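Local coordinates for uncharacterized protein (Parabacteroides merdae, PDB 4MXN), which is uncharacterised, but probably hydrolyses glycosidic bonds in polysaccharides, as its relatives among the family 28 glycosyl hydrolases do, at residues K20-V24 with A25-I29; V85-S89 with V90-K94. One frame throughout, in Å; residues are numbered along the deposited sequence.

Interaction 1 of 2, residues K20-V24 with A25-I29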
loop_
_atom_site.group_PDB
_atom_site.type_symbol
_atom_site.label_atom_id
_atom_site.label_comp_id
_atom_site.label_asym_id
_atom_site.label_seq_id
_atom_site.Cartn_x
_atom_site.Cartn_y
_atom_site.Cartn_z
ATOM N N LYS A 20 -7.587 4.802 20.647
ATOM C CA LYS A 20 -6.639 3.945 21.355
ATOM C C LYS A 20 -5.636 3.275 20.388
ATOM O O LYS A 20 -6.004 2.796 19.309
ATOM C CB LYS A 20 -7.381 2.884 22.175
ATOM N N ASP A 21 -4.362 3.260 20.792
ATOM C CA ASP A 21 -3.290 2.651 20.038
ATOM C C ASP A 21 -3.075 1.242 20.541
ATOM O O ASP A 21 -3.145 0.984 21.740
ATOM C CB ASP A 21 -1.997 3.489 20.128
ATOM C CG ASP A 21 -2.088 4.881 19.503
ATOM O OD1 ASP A 21 -2.967 5.094 18.643
ATOM O OD2 ASP A 21 -1.244 5.734 19.833
ATOM N N TYR A 22 -2.845 0.336 19.614
ATOM C CA TYR A 22 -2.626 -1.092 19.864
ATOM C C TYR A 22 -1.273 -1.507 19.335
ATOM O O TYR A 22 -0.987 -1.308 18.145
ATOM C CB TYR A 22 -3.724 -1.913 19.173
ATOM C CG TYR A 22 -5.112 -1.661 19.719
ATOM C CD1 TYR A 22 -5.862 -0.566 19.297
ATOM C CD2 TYR A 22 -5.685 -2.529 20.645
ATOM C CE1 TYR A 22 -7.134 -0.323 19.807
ATOM C CE2 TYR A 22 -6.953 -2.291 21.169
ATOM C CZ TYR A 22 -7.676 -1.190 20.744
ATOM O OH TYR A 22 -8.928 -0.962 21.254
ATOM N N GLN A 23 -0.440 -2.094 20.209
ATOM C CA GLN A 23 0.877 -2.597 19.817
ATOM C C GLN A 23 0.680 -3.948 19.144
ATOM O O GLN A 23 -0.069 -4.776 19.673
ATOM C CB GLN A 23 1.800 -2.704 21.047
ATOM C CG GLN A 23 2.139 -1.353 21.721
ATOM C CD GLN A 23 2.776 -0.310 20.817
ATOM O OE1 GLN A 23 3.738 -0.570 20.084
ATOM N NE2 GLN A 23 2.274 0.910 20.891
ATOM N N VAL A 24 1.325 -4.175 17.983
ATOM C CA VAL A 24 1.171 -5.420 17.206
ATOM C C VAL A 24 1.527 -6.691 18.007
ATOM O O VAL A 24 0.846 -7.702 17.842
ATOM C CB VAL A 24 1.921 -5.396 15.846
ATOM C CG1 VAL A 24 1.225 -4.470 14.854
ATOM C CG2 VAL A 24 3.395 -5.024 15.990
ATOM N N ALA A 25 2.573 -6.653 18.847
ATOM C CA ALA A 25 3.022 -7.803 19.656
ATOM C C ALA A 25 1.887 -8.408 20.492
ATOM O O ALA A 25 1.878 -9.614 20.706
ATOM C CB ALA A 25 4.165 -7.390 20.575
HETATM N N MSE A 26 0.907 -7.581 20.904
HETATM C CA MSE A 26 -0.227 -8.019 21.722
HETATM C C MSE A 26 -1.180 -8.959 20.972
HETATM O O MSE A 26 -1.961 -9.658 21.625
HETATM C CB MSE A 26 -0.981 -6.800 22.262
HETATM C CG MSE A 26 -0.105 -5.905 23.142
HETATM SE SE MSE A 26 0.550 -6.782 24.776
HETATM C CE MSE A 26 2.327 -7.493 24.138
ATOM N N PHE A 27 -1.095 -9.006 19.623
ATOM C CA PHE A 27 -1.916 -9.884 18.785
ATOM C C PHE A 27 -1.111 -11.056 18.188
ATOM O O PHE A 27 -1.600 -11.734 17.278
ATOM C CB PHE A 27 -2.586 -9.077 17.668
ATOM C CG PHE A 27 -3.682 -8.162 18.181
ATOM C CD1 PHE A 27 -3.396 -6.860 18.578
ATOM C CD2 PHE A 27 -5.008 -8.593 18.234
ATOM C CE1 PHE A 27 -4.410 -6.005 19.026
ATOM C CE2 PHE A 27 -6.020 -7.750 18.712
ATOM C CZ PHE A 27 -5.712 -6.457 19.095
ATOM N N GLY A 28 0.081 -11.298 18.723
ATOM C CA GLY A 28 0.971 -12.363 18.261
ATOM C C GLY A 28 1.663 -12.057 16.950
ATOM O O GLY A 28 2.078 -12.972 16.232
ATOM N N ILE A 29 1.742 -10.754 16.590
ATOM C CA ILE A 29 2.402 -10.324 15.348
ATOM C C ILE A 29 3.897 -10.255 15.669
ATOM O O ILE A 29 4.278 -9.600 16.638
ATOM C CB ILE A 29 1.812 -8.999 14.806
ATOM C CG1 ILE A 29 0.310 -9.170 14.450
ATOM C CG2 ILE A 29 2.615 -8.466 13.588
ATOM C CD1 ILE A 29 -0.526 -7.861 14.477
#

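Interaction 2 of 2, residues V85-S89 with V90-K94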
loop_
_atom_site.group_PDB
_atom_site.type_symbol
_atom_site.label_atom_id
_atom_site.label_comp_id
_atom_site.label_asym_id
_atom_site.label_seq_id
_atom_site.Cartn_x
_atom_site.Cartn_y
_atom_site.Cartn_z
ATOM N N VAL A 85 7.125 -6.169 5.186
ATOM C CA VAL A 85 7.736 -6.779 4.000
ATOM C C VAL A 85 6.818 -7.830 3.343
ATOM O O VAL A 85 6.234 -8.674 4.000
ATOM C CB VAL A 85 9.171 -7.337 4.296
ATOM C CG1 VAL A 85 9.222 -8.242 5.525
ATOM C CG2 VAL A 85 9.779 -8.040 3.086
ATOM N N ALA A 86 6.692 -7.745 2.036
ATOM C CA ALA A 86 5.915 -8.694 1.254
ATOM C C ALA A 86 6.555 -10.083 1.251
ATOM O O ALA A 86 7.758 -10.224 1.004
ATOM C CB ALA A 86 5.803 -8.198 -0.179
ATOM N N VAL A 87 5.738 -11.113 1.504
ATOM C CA VAL A 87 6.149 -12.509 1.381
ATOM C C VAL A 87 6.252 -12.820 -0.141
ATOM O O VAL A 87 5.387 -12.359 -0.877
ATOM C CB VAL A 87 5.157 -13.442 2.128
ATOM C CG1 VAL A 87 3.739 -13.369 1.552
ATOM C CG2 VAL A 87 5.666 -14.881 2.172
ATOM N N PRO A 88 7.296 -13.531 -0.644
ATOM C CA PRO A 88 7.405 -13.744 -2.110
ATOM C C PRO A 88 6.532 -14.917 -2.554
ATOM O O PRO A 88 7.045 -15.952 -2.972
ATOM C CB PRO A 88 8.897 -14.032 -2.308
ATOM C CG PRO A 88 9.356 -14.622 -1.028
ATOM C CD PRO A 88 8.460 -14.084 0.079
ATOM N N SER A 89 5.201 -14.755 -2.403
ATOM C CA SER A 89 4.242 -15.816 -2.629
ATOM C C SER A 89 2.960 -15.249 -3.232
ATOM O O SER A 89 2.188 -14.563 -2.532
ATOM C CB SER A 89 3.974 -16.522 -1.298
ATOM O OG SER A 89 2.992 -17.543 -1.394
ATOM N N VAL A 90 2.721 -15.554 -4.528
ATOM C CA VAL A 90 1.558 -15.041 -5.287
ATOM C C VAL A 90 0.222 -15.323 -4.573
ATOM O O VAL A 90 -0.629 -14.435 -4.512
ATOM C CB VAL A 90 1.519 -15.550 -6.771
ATOM C CG1 VAL A 90 1.592 -17.087 -6.873
ATOM C CG2 VAL A 90 0.304 -15.009 -7.534
ATOM N N TYR A 91 0.062 -16.536 -4.021
ATOM C CA TYR A 91 -1.202 -16.953 -3.387
ATOM C C TYR A 91 -1.462 -16.296 -2.014
ATOM O O TYR A 91 -2.592 -16.372 -1.515
ATOM C CB TYR A 91 -1.259 -18.483 -3.293
ATOM C CG TYR A 91 -1.191 -19.147 -4.654
ATOM C CD1 TYR A 91 -1.877 -18.619 -5.747
ATOM C CD2 TYR A 91 -0.394 -20.273 -4.865
ATOM C CE1 TYR A 91 -1.783 -19.201 -7.013
ATOM C CE2 TYR A 91 -0.333 -20.892 -6.115
ATOM C CZ TYR A 91 -1.033 -20.356 -7.185
ATOM O OH TYR A 91 -1.011 -20.971 -8.412
ATOM N N ASP A 92 -0.463 -15.609 -1.444
ATOM C CA ASP A 92 -0.629 -14.913 -0.168
ATOM C C ASP A 92 -1.129 -13.451 -0.369
ATOM O O ASP A 92 -1.313 -12.726 0.611
ATOM C CB ASP A 92 0.669 -14.944 0.646
ATOM C CG ASP A 92 0.861 -16.280 1.337
ATOM O OD1 ASP A 92 0.180 -16.528 2.330
ATOM O OD2 ASP A 92 1.632 -17.094 0.833
ATOM N N PHE A 93 -1.404 -13.054 -1.616
ATOM C CA PHE A 93 -1.976 -11.748 -1.942
ATOM C C PHE A 93 -3.449 -11.947 -2.418
ATOM O O PHE A 93 -3.857 -13.071 -2.683
ATOM C CB PHE A 93 -1.099 -10.973 -2.969
ATOM C CG PHE A 93 0.285 -10.723 -2.399
ATOM C CD1 PHE A 93 0.475 -9.814 -1.361
ATOM C CD2 PHE A 93 1.380 -11.459 -2.838
ATOM C CE1 PHE A 93 1.737 -9.658 -0.761
ATOM C CE2 PHE A 93 2.646 -11.293 -2.248
ATOM C CZ PHE A 93 2.814 -10.394 -1.215
ATOM N N LYS A 94 -4.242 -10.866 -2.448
ATOM C CA LYS A 94 -5.673 -10.820 -2.817
ATOM C C LYS A 94 -5.992 -11.404 -4.227
ATOM O O LYS A 94 -7.007 -12.090 -4.382
ATOM C CB LYS A 94 -6.186 -9.376 -2.724
HETATM O O HOH W 1 2.142 -18.760 -3.354
#

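Interaction 1 of 2, residues K20-V24 with A25-I29
Gln23 O and Val24 O receive the first bonds of a 3-10 turn as the chain leaves strand 21-23. The turn lies at the N-terminal end of the parallel beta-helix expected for this family. Strand 21-23 pairs there with strand 54-58. Met26 N donates to Gln23 O at 3.2 Å. Phe27 N donates to Val24 O at 2.9 Å. Ile29 N adds a bond to Val24 O at 3.4 Å, so the carbonyl of the buried Val24 takes a second, weak donor. Gly28, with a positive phi, turns the chain between Phe27 and Ile29.

The side chains pack in two groups. Val24 and Ile29 cross at about a right angle, with Ile29 CD1 3.7 Å from Val24 CB. Ile29 CG1 lies anti to its own carbonyl carbon (chi1 -62°), which brings the CD1 end back over Val24. Ile41 of helix 38-50 and Tyr63 also touch Ile29. With an alanine in place of Ile29, the CG1-CD1 arm is lost, and a gap would probably open beside Val24 and toward Ile41. Met26, a selenomethionine, bends away beyond CG, which stays 3.6 Å from Gln23 O. On the strand side, Tyr22 and Phe27 meet without a stack. Ile48 and Ala44 place these two aromatics against the same helix. The Phe27 ring reaches back along the strand and takes Tyr22 CD2 at its edge, near its plane. Seen from the Tyr22 ring the approach is oblique, with Phe27 CE1 4.0 Å from Tyr22 CD2.

Interaction 2 of 2, residues V85-S89 with V90-K94
Ser89 and Asp92 face each other across a short 3-10 turn that follows strand 82-86. The chain leaves this coil of the probable beta-helix through an inverse gamma turn centred on Pro88, then enters the 3-10 turn. The hydroxyl of Ser89 points to the carboxylate, and Ser89 OG donates to Asp92 OD2 at 2.6 Å. That oxygen uses its anti lone pair, the one away from OD1. Ser89 OG is trans to its backbone N (chi1 177°), which swings it out to meet the aspartate. The backbone closes the same ring of residues, with Asp92 N bonded to Ser89 O at 3.1 Å.

Val87 lies at about a right angle to Asp92, with Val87 CG1 3.6 Å from Asp92 CB. Phe93 turns back toward the strand. Its edge meets Val87 O, which lies near the ring plane and 3.2 Å from Phe93 CE2. Ser89 O comes to Phe93 CD2 obliquely, also at 3.2 Å. Ala86 CB is 3.9 Å from Phe93 CZ. Val90 CG1 sits over one face of the Tyr91 ring, and Tyr91 OH bonds to Gln133 of helix 123-136.

A water donates to Ser89 OG and accepts from Tyr91 N. The serine hydroxyl thus gives one bond and takes another. The two bonds hold its rotation, and the donated one would probably favour a charged Asp92. The ring-edge C-H groups of Phe93 are probably favourable toward Val87 O.

Interaction 1 comes first along the chain, at residues 20-29, and interaction 2 follows at 85-94. Their centres are 22 Å apart. The nearest atoms are about 10 Å apart, so the two do not touch. In each case a parallel strand of the probable beta-helix leads into a 3-10 turn, directly in interaction 1 and after three residues in interaction 2. Strand 61-69 lies beside both, through Tyr63 near interaction 1 and Ser67 near interaction 2. Interaction 1 packs on helix 38-50 at the N-terminal end. Interaction 2 packs on helix 123-136. Each turn thus fastens a helix outside the stacked coils to them.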